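Local coordinates for esterase family protein (Staphylococcus aureus, PDB 7L0A), which probably hydrolyses S-formylglutathione to formate and glutathione as a serine esterase of the esterase D family, at residues Y16-L27 with D101-V110. Sequence-based numbering, arbitrary orientation.
Sequences YHSPTIGMHQNL and DYILEVYDYV
The turn linking the first two antiparallel strands of this alpha/beta-hydrolase sheet, 9-17 and 24-32, closes over helix 99-113, and Glu105 of the helix reaches into it to touch Tyr16, Ser18 and Thr20. The Glu105 carboxylate enters the turn end-on on an extended chain, its CG set anti to N (chi1 166°). Its OE1 takes two hydroxyls: Tyr16 OH on the anti lone pair at 2.7 Å, with OE1 lying at the edge of the phenol ring, and Ser18 OG on the syn lone pair, also at 2.7 Å. OE2 accepts from Thr20 N on its syn side at 2.9 Å, and from Thr20 OG1 at a doubtfully short 2.5 Å. Ser18 OG in turn receives Ile21 N at 3.1 Å, an ST motif, so the oxygen that donates to Glu105 OE1 also accepts from the turn backbone. Beside the carboxylate, Ile21 CG1 (3.6 Å from Tyr102 CD1) and the bent chain of Gln25 both meet the Tyr102 ring obliquely from the same side, with its hydroxyl bonded to Asn84 O. Further along the helix, Tyr109 CE2 sits 3.8 Å from Tyr16 CD2, over one face of that ring, and Leu27 CD2 packs on Val106. Phe38 of the second subunit stacks on Tyr109. Three sound donors, with Thr20 OG1 a doubtful fourth, would probably stabilise the buried carboxylate's negative charge and fix its rotation.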
ATOM      1  N   TYR B  16      -6.881   6.198  -1.173  1.00 13.81           N
ATOM      2  CA  TYR B  16      -6.214   7.438  -1.555  1.00 14.16           C
ATOM      3  C   TYR B  16      -7.217   8.346  -2.250  1.00 15.48           C
ATOM      4  O   TYR B  16      -8.248   7.895  -2.732  1.00 15.64           O
ATOM      5  CB  TYR B  16      -4.976   7.193  -2.456  1.00 13.15           C
ATOM      6  CG  TYR B  16      -5.264   6.858  -3.894  1.00 13.56           C
ATOM      7  CD1 TYR B  16      -5.899   5.661  -4.271  1.00 17.27           C
ATOM      8  CD2 TYR B  16      -4.968   7.771  -4.879  1.00 17.87           C
ATOM      9  CE1 TYR B  16      -6.182   5.399  -5.622  1.00 15.86           C
ATOM     10  CE2 TYR B  16      -5.263   7.522  -6.202  1.00 17.32           C
ATOM     11  CZ  TYR B  16      -5.871   6.348  -6.570  1.00 14.39           C
ATOM     12  OH  TYR B  16      -6.170   6.091  -7.893  1.00 19.48           O
ATOM     13  N   HIS B  17      -6.916   9.641  -2.263  1.00 16.24           N
ATOM     14  CA  HIS B  17      -7.687  10.579  -3.076  1.00 14.60           C
ATOM     15  C   HIS B  17      -7.187  10.564  -4.521  1.00 14.36           C
ATOM     16  O   HIS B  17      -6.012  10.808  -4.788  1.00 15.34           O
ATOM     17  CB  HIS B  17      -7.585  11.993  -2.508  1.00 14.20           C
ATOM     18  CG  HIS B  17      -8.415  12.973  -3.263  1.00 18.91           C
ATOM     19  ND1 HIS B  17      -7.940  13.663  -4.355  1.00 27.85           N
ATOM     20  CD2 HIS B  17      -9.700  13.349  -3.101  1.00 23.66           C
ATOM     21  CE1 HIS B  17      -8.897  14.448  -4.819  1.00 22.55           C
ATOM     22  NE2 HIS B  17      -9.978  14.267  -4.082  1.00 26.82           N
ATOM     23  N   SER B  18      -8.073  10.232  -5.450  1.00 14.66           N
ATOM     24  CA  SER B  18      -7.749  10.166  -6.865  1.00 14.93           C
ATOM     25  C   SER B  18      -7.917  11.530  -7.518  1.00 15.06           C
ATOM     26  O   SER B  18      -9.031  12.062  -7.518  1.00 16.65           O
ATOM     27  CB  SER B  18      -8.667   9.177  -7.551  1.00 18.23           C
ATOM     28  OG  SER B  18      -8.585   9.270  -8.949  1.00 16.48           O
ATOM     29  N   PRO B  19      -6.831  12.138  -8.031  1.00 16.07           N
ATOM     30  CA  PRO B  19      -6.971  13.399  -8.796  1.00 17.82           C
ATOM     31  C   PRO B  19      -7.868  13.258 -10.004  1.00 21.99           C
ATOM     32  O   PRO B  19      -8.603  14.202 -10.346  1.00 19.57           O
ATOM     33  CB  PRO B  19      -5.532  13.721  -9.203  1.00 19.94           C
ATOM     34  CG  PRO B  19      -4.644  12.888  -8.339  1.00 28.33           C
ATOM     35  CD  PRO B  19      -5.435  11.673  -7.893  1.00 16.33           C
ATOM     36  N   THR B  20      -7.865  12.083 -10.641  1.00 16.27           N
ATOM     37  CA  THR B  20      -8.632  11.900 -11.868  1.00 15.86           C
ATOM     38  C   THR B  20     -10.120  11.830 -11.589  1.00 17.72           C
ATOM     39  O   THR B  20     -10.905  12.529 -12.231  1.00 20.75           O
ATOM     40  CB  THR B  20      -8.155  10.644 -12.577  1.00 17.22           C
ATOM     41  OG1 THR B  20      -6.776  10.782 -12.905  1.00 17.46           O
ATOM     42  CG2 THR B  20      -8.968  10.401 -13.844  1.00 21.29           C
ATOM     43  N   ILE B  21     -10.524  11.005 -10.618  1.00 16.49           N
ATOM     44  CA  ILE B  21     -11.938  10.865 -10.282  1.00 18.48           C
ATOM     45  C   ILE B  21     -12.397  12.015  -9.417  1.00 21.66           C
ATOM     46  O   ILE B  21     -13.559  12.419  -9.487  1.00 20.27           O
ATOM     47  CB  ILE B  21     -12.175   9.501  -9.591  1.00 21.30           C
ATOM     48  CG1 ILE B  21     -11.789   8.371 -10.556  1.00 26.15           C
ATOM     49  CG2 ILE B  21     -13.649   9.369  -9.151  1.00 27.72           C
ATOM     50  CD1 ILE B  21     -12.668   8.259 -11.796  1.00 22.51           C
ATOM     51  N   GLY B  22     -11.506  12.567  -8.607  1.00 17.68           N
ATOM     52  CA  GLY B  22     -11.860  13.620  -7.699  1.00 18.80           C
ATOM     53  C   GLY B  22     -12.481  13.168  -6.410  1.00 24.02           C
ATOM     54  O   GLY B  22     -13.091  13.985  -5.715  1.00 22.43           O
ATOM     55  N   MET B  23     -12.332  11.894  -6.056  1.00 19.13           N
ATOM     56  CA  MET B  23     -12.809  11.399  -4.774  1.00 18.24           C
ATOM     57  C   MET B  23     -11.914  10.251  -4.343  1.00 16.01           C
ATOM     58  O   MET B  23     -10.994   9.847  -5.067  1.00 17.45           O
ATOM     59  CB  MET B  23     -14.269  10.952  -4.819  1.00 24.19           C
ATOM     60  CG  MET B  23     -14.600   9.998  -5.905  1.00 36.18           C
ATOM     61  SD  MET B  23     -16.389   9.696  -5.941  1.00 33.74           S
ATOM     62  CE  MET B  23     -16.522   8.717  -4.449  1.00 39.22           C
ATOM     63  N   HIS B  24     -12.175   9.733  -3.149  1.00 17.94           N
ATOM     64  CA  HIS B  24     -11.362   8.647  -2.636  1.00 15.75           C
ATOM     65  C   HIS B  24     -11.683   7.342  -3.346  1.00 15.88           C
ATOM     66  O   HIS B  24     -12.827   7.083  -3.755  1.00 16.76           O
ATOM     67  CB  HIS B  24     -11.595   8.513  -1.151  1.00 17.29           C
ATOM     68  CG  HIS B  24     -11.189   9.719  -0.369  1.00 21.93           C
ATOM     69  ND1 HIS B  24     -12.105  10.625   0.105  1.00 24.42           N
ATOM     70  CD2 HIS B  24      -9.968  10.180  -0.006  1.00 29.99           C
ATOM     71  CE1 HIS B  24     -11.476  11.568   0.766  1.00 27.93           C
ATOM     72  NE2 HIS B  24     -10.172  11.343   0.693  1.00 27.14           N
ATOM     73  N   GLN B  25     -10.634   6.525  -3.500  1.00 13.59           N
ATOM     74  CA  GLN B  25     -10.702   5.234  -4.151  1.00 15.07           C
ATOM     75  C   GLN B  25      -9.877   4.245  -3.354  1.00 16.06           C
ATOM     76  O   GLN B  25      -8.849   4.612  -2.773  1.00 16.61           O
ATOM     77  CB  GLN B  25     -10.177   5.256  -5.581  1.00 14.88           C
ATOM     78  CG  GLN B  25     -11.029   6.049  -6.543  1.00 16.34           C
ATOM     79  CD  GLN B  25     -12.399   5.453  -6.738  1.00 21.37           C
ATOM     80  OE1 GLN B  25     -12.547   4.314  -7.164  1.00 29.25           O
ATOM     81  NE2 GLN B  25     -13.431   6.234  -6.432  1.00 38.07           N
ATOM     82  N   ASN B  26     -10.332   3.001  -3.339  1.00 17.48           N
ATOM     83  CA  ASN B  26      -9.592   1.915  -2.702  1.00 14.69           C
ATOM     84  C   ASN B  26      -8.889   1.055  -3.742  1.00 13.41           C
ATOM     85  O   ASN B  26      -9.429   0.797  -4.827  1.00 17.35           O
ATOM     86  CB  ASN B  26     -10.513   1.026  -1.860  1.00 14.64           C
ATOM     87  CG  ASN B  26     -11.033   1.723  -0.649  1.00 20.19           C
ATOM     88  OD1 ASN B  26     -10.277   2.331   0.078  1.00 26.88           O
ATOM     89  ND2 ASN B  26     -12.325   1.622  -0.402  1.00 24.47           N
ATOM     90  N   LEU B  27      -7.694   0.589  -3.380  1.00 12.51           N
ATOM     91  CA  LEU B  27      -6.902  -0.318  -4.180  1.00 13.72           C
ATOM     92  C   LEU B  27      -6.496  -1.500  -3.303  1.00 14.91           C
ATOM     93  O   LEU B  27      -6.190  -1.339  -2.122  1.00 17.29           O
ATOM     94  CB  LEU B  27      -5.588   0.280  -4.721  1.00 17.95           C
ATOM     95  CG  LEU B  27      -5.547   1.624  -5.371  1.00 19.82           C
ATOM     96  CD1 LEU B  27      -4.076   1.992  -5.645  1.00 22.35           C
ATOM     97  CD2 LEU B  27      -6.331   1.614  -6.699  1.00 24.52           C
ATOM     98  N   ASP B 101      -8.839   7.127 -18.014  1.00 15.58           N
ATOM     99  CA  ASP B 101      -7.827   7.958 -17.383  1.00 16.65           C
ATOM    100  C   ASP B 101      -7.510   7.447 -15.987  1.00 15.48           C
ATOM    101  O   ASP B 101      -6.358   7.519 -15.535  1.00 16.28           O
ATOM    102  CB  ASP B 101      -8.319   9.389 -17.334  1.00 20.23           C
ATOM    103  CG  ASP B 101      -8.885   9.833 -18.689  1.00 27.02           C
ATOM    104  OD1 ASP B 101      -8.048  10.145 -19.574  1.00 28.17           O
ATOM    105  OD2 ASP B 101     -10.134   9.809 -18.882  1.00 23.86           O
ATOM    106  N   TYR B 102      -8.536   6.974 -15.289  1.00 17.15           N
ATOM    107  CA  TYR B 102      -8.369   6.506 -13.918  1.00 14.99           C
ATOM    108  C   TYR B 102      -7.494   5.261 -13.852  1.00 14.91           C
ATOM    109  O   TYR B 102      -6.596   5.173 -13.001  1.00 16.07           O
ATOM    110  CB  TYR B 102      -9.743   6.246 -13.301  1.00 17.23           C
ATOM    111  CG  TYR B 102      -9.733   5.481 -12.010  1.00 14.28           C
ATOM    112  CD1 TYR B 102      -9.071   5.958 -10.883  1.00 17.22           C
ATOM    113  CD2 TYR B 102     -10.342   4.230 -11.933  1.00 14.68           C
ATOM    114  CE1 TYR B 102      -9.071   5.225  -9.700  1.00 15.64           C
ATOM    115  CE2 TYR B 102     -10.324   3.490 -10.762  1.00 18.03           C
ATOM    116  CZ  TYR B 102      -9.687   4.004  -9.668  1.00 15.90           C
ATOM    117  OH  TYR B 102      -9.677   3.266  -8.482  1.00 18.08           O
ATOM    118  N   ILE B 103      -7.748   4.273 -14.716  1.00 16.47           N
ATOM    119  CA  ILE B 103      -6.914   3.085 -14.684  1.00 16.47           C
ATOM    120  C   ILE B 103      -5.460   3.443 -15.010  1.00 17.29           C
ATOM    121  O   ILE B 103      -4.524   2.898 -14.407  1.00 14.82           O
ATOM    122  CB  ILE B 103      -7.459   1.991 -15.623  1.00 16.70           C
ATOM    123  CG1 ILE B 103      -8.823   1.492 -15.153  1.00 17.27           C
ATOM    124  CG2 ILE B 103      -6.505   0.779 -15.632  1.00 17.11           C
ATOM    125  CD1 ILE B 103      -8.844   0.985 -13.741  1.00 18.98           C
ATOM    126  N   LEU B 104      -5.242   4.410 -15.900  1.00 16.78           N
ATOM    127  CA  LEU B 104      -3.872   4.815 -16.211  1.00 15.38           C
ATOM    128  C   LEU B 104      -3.246   5.563 -15.038  1.00 14.71           C
ATOM    129  O   LEU B 104      -2.038   5.461 -14.811  1.00 16.90           O
ATOM    130  CB  LEU B 104      -3.842   5.633 -17.495  1.00 15.02           C
ATOM    131  CG  LEU B 104      -4.168   4.788 -18.723  1.00 22.79           C
ATOM    132  CD1 LEU B 104      -4.242   5.686 -19.940  1.00 23.75           C
ATOM    133  CD2 LEU B 104      -3.157   3.690 -18.973  1.00 26.88           C
ATOM    134  N   GLU B 105      -4.049   6.308 -14.277  1.00 14.59           N
ATOM    135  CA  GLU B 105      -3.562   6.919 -13.046  1.00 14.39           C
ATOM    136  C   GLU B 105      -3.133   5.853 -12.046  1.00 16.25           C
ATOM    137  O   GLU B 105      -2.066   5.973 -11.428  1.00 16.37           O
ATOM    138  CB  GLU B 105      -4.645   7.810 -12.445  1.00 16.14           C
ATOM    139  CG  GLU B 105      -4.329   8.219 -10.991  1.00 19.50           C
ATOM    140  CD  GLU B 105      -5.493   8.897 -10.311  1.00 17.82           C
ATOM    141  OE1 GLU B 105      -6.083   8.288  -9.435  1.00 19.94           O
ATOM    142  OE2 GLU B 105      -5.867  10.035 -10.741  1.00 19.87           O
ATOM    143  N   VAL B 106      -3.961   4.819 -11.852  1.00 14.54           N
ATOM    144  CA  VAL B 106      -3.594   3.755 -10.917  1.00 15.20           C
ATOM    145  C   VAL B 106      -2.267   3.138 -11.347  1.00 14.85           C
ATOM    146  O   VAL B 106      -1.356   2.935 -10.528  1.00 15.84           O
ATOM    147  CB  VAL B 106      -4.700   2.689 -10.814  1.00 14.82           C
ATOM    148  CG1 VAL B 106      -4.225   1.530  -9.980  1.00 16.00           C
ATOM    149  CG2 VAL B 106      -5.961   3.288 -10.211  1.00 16.47           C
ATOM    150  N   TYR B 107      -2.145   2.839 -12.642  1.00 14.66           N
ATOM    151  CA  TYR B 107      -0.911   2.286 -13.182  1.00 14.72           C
ATOM    152  C   TYR B 107       0.280   3.170 -12.819  1.00 13.90           C
ATOM    153  O   TYR B 107       1.288   2.689 -12.275  1.00 14.67           O
ATOM    154  CB  TYR B 107      -1.020   2.123 -14.709  1.00 14.54           C
ATOM    155  CG  TYR B 107       0.225   1.525 -15.326  1.00 16.43           C
ATOM    156  CD1 TYR B 107       1.369   2.301 -15.545  1.00 16.82           C
ATOM    157  CD2 TYR B 107       0.274   0.181 -15.673  1.00 15.54           C
ATOM    158  CE1 TYR B 107       2.536   1.714 -16.061  1.00 18.51           C
ATOM    159  CE2 TYR B 107       1.414  -0.392 -16.223  1.00 20.10           C
ATOM    160  CZ  TYR B 107       2.540   0.369 -16.406  1.00 25.13           C
ATOM    161  OH  TYR B 107       3.692  -0.203 -16.921  1.00 20.87           O
ATOM    162  N   ASP B 108       0.169   4.468 -13.098  1.00 15.89           N
ATOM    163  CA  ASP B 108       1.286   5.375 -12.868  1.00 15.44           C
ATOM    164  C   ASP B 108       1.617   5.454 -11.381  1.00 16.99           C
ATOM    165  O   ASP B 108       2.791   5.378 -10.999  1.00 18.91           O
ATOM    166  CB  ASP B 108       0.958   6.753 -13.435  1.00 16.33           C
ATOM    167  CG  ASP B 108       1.049   6.810 -14.958  1.00 24.15           C
ATOM    168  OD1 ASP B 108       1.543   5.846 -15.591  1.00 26.48           O
ATOM    169  OD2 ASP B 108       0.615   7.844 -15.520  1.00 22.43           O
ATOM    170  N   TYR B 109       0.592   5.600 -10.528  1.00 14.24           N
ATOM    171  CA  TYR B 109       0.796   5.772  -9.092  1.00 15.05           C
ATOM    172  C   TYR B 109       1.496   4.556  -8.480  1.00 15.18           C
ATOM    173  O   TYR B 109       2.497   4.684  -7.761  1.00 15.39           O
ATOM    174  CB  TYR B 109      -0.569   6.026  -8.436  1.00 14.74           C
ATOM    175  CG  TYR B 109      -0.626   6.245  -6.944  1.00 15.42           C
ATOM    176  CD1 TYR B 109       0.270   7.091  -6.287  1.00 15.31           C
ATOM    177  CD2 TYR B 109      -1.619   5.641  -6.196  1.00 19.09           C
ATOM    178  CE1 TYR B 109       0.201   7.293  -4.931  1.00 18.34           C
ATOM    179  CE2 TYR B 109      -1.697   5.831  -4.831  1.00 20.58           C
ATOM    180  CZ  TYR B 109      -0.787   6.681  -4.213  1.00 20.11           C
ATOM    181  OH  TYR B 109      -0.887   6.879  -2.846  1.00 23.37           O
ATOM    182  N   VAL B 110       1.003   3.353  -8.787  1.00 14.78           N
ATOM    183  CA  VAL B 110       1.593   2.189  -8.119  1.00 13.96           C
ATOM    184  C   VAL B 110       2.986   1.908  -8.649  1.00 16.24           C
ATOM    185  O   VAL B 110       3.826   1.374  -7.921  1.00 16.54           O
ATOM    186  CB  VAL B 110       0.693   0.945  -8.229  1.00 13.43           C
ATOM    187  CG1 VAL B 110      -0.654   1.228  -7.535  1.00 16.89           C
ATOM    188  CG2 VAL B 110       0.506   0.441  -9.651  1.00 14.06           C
TER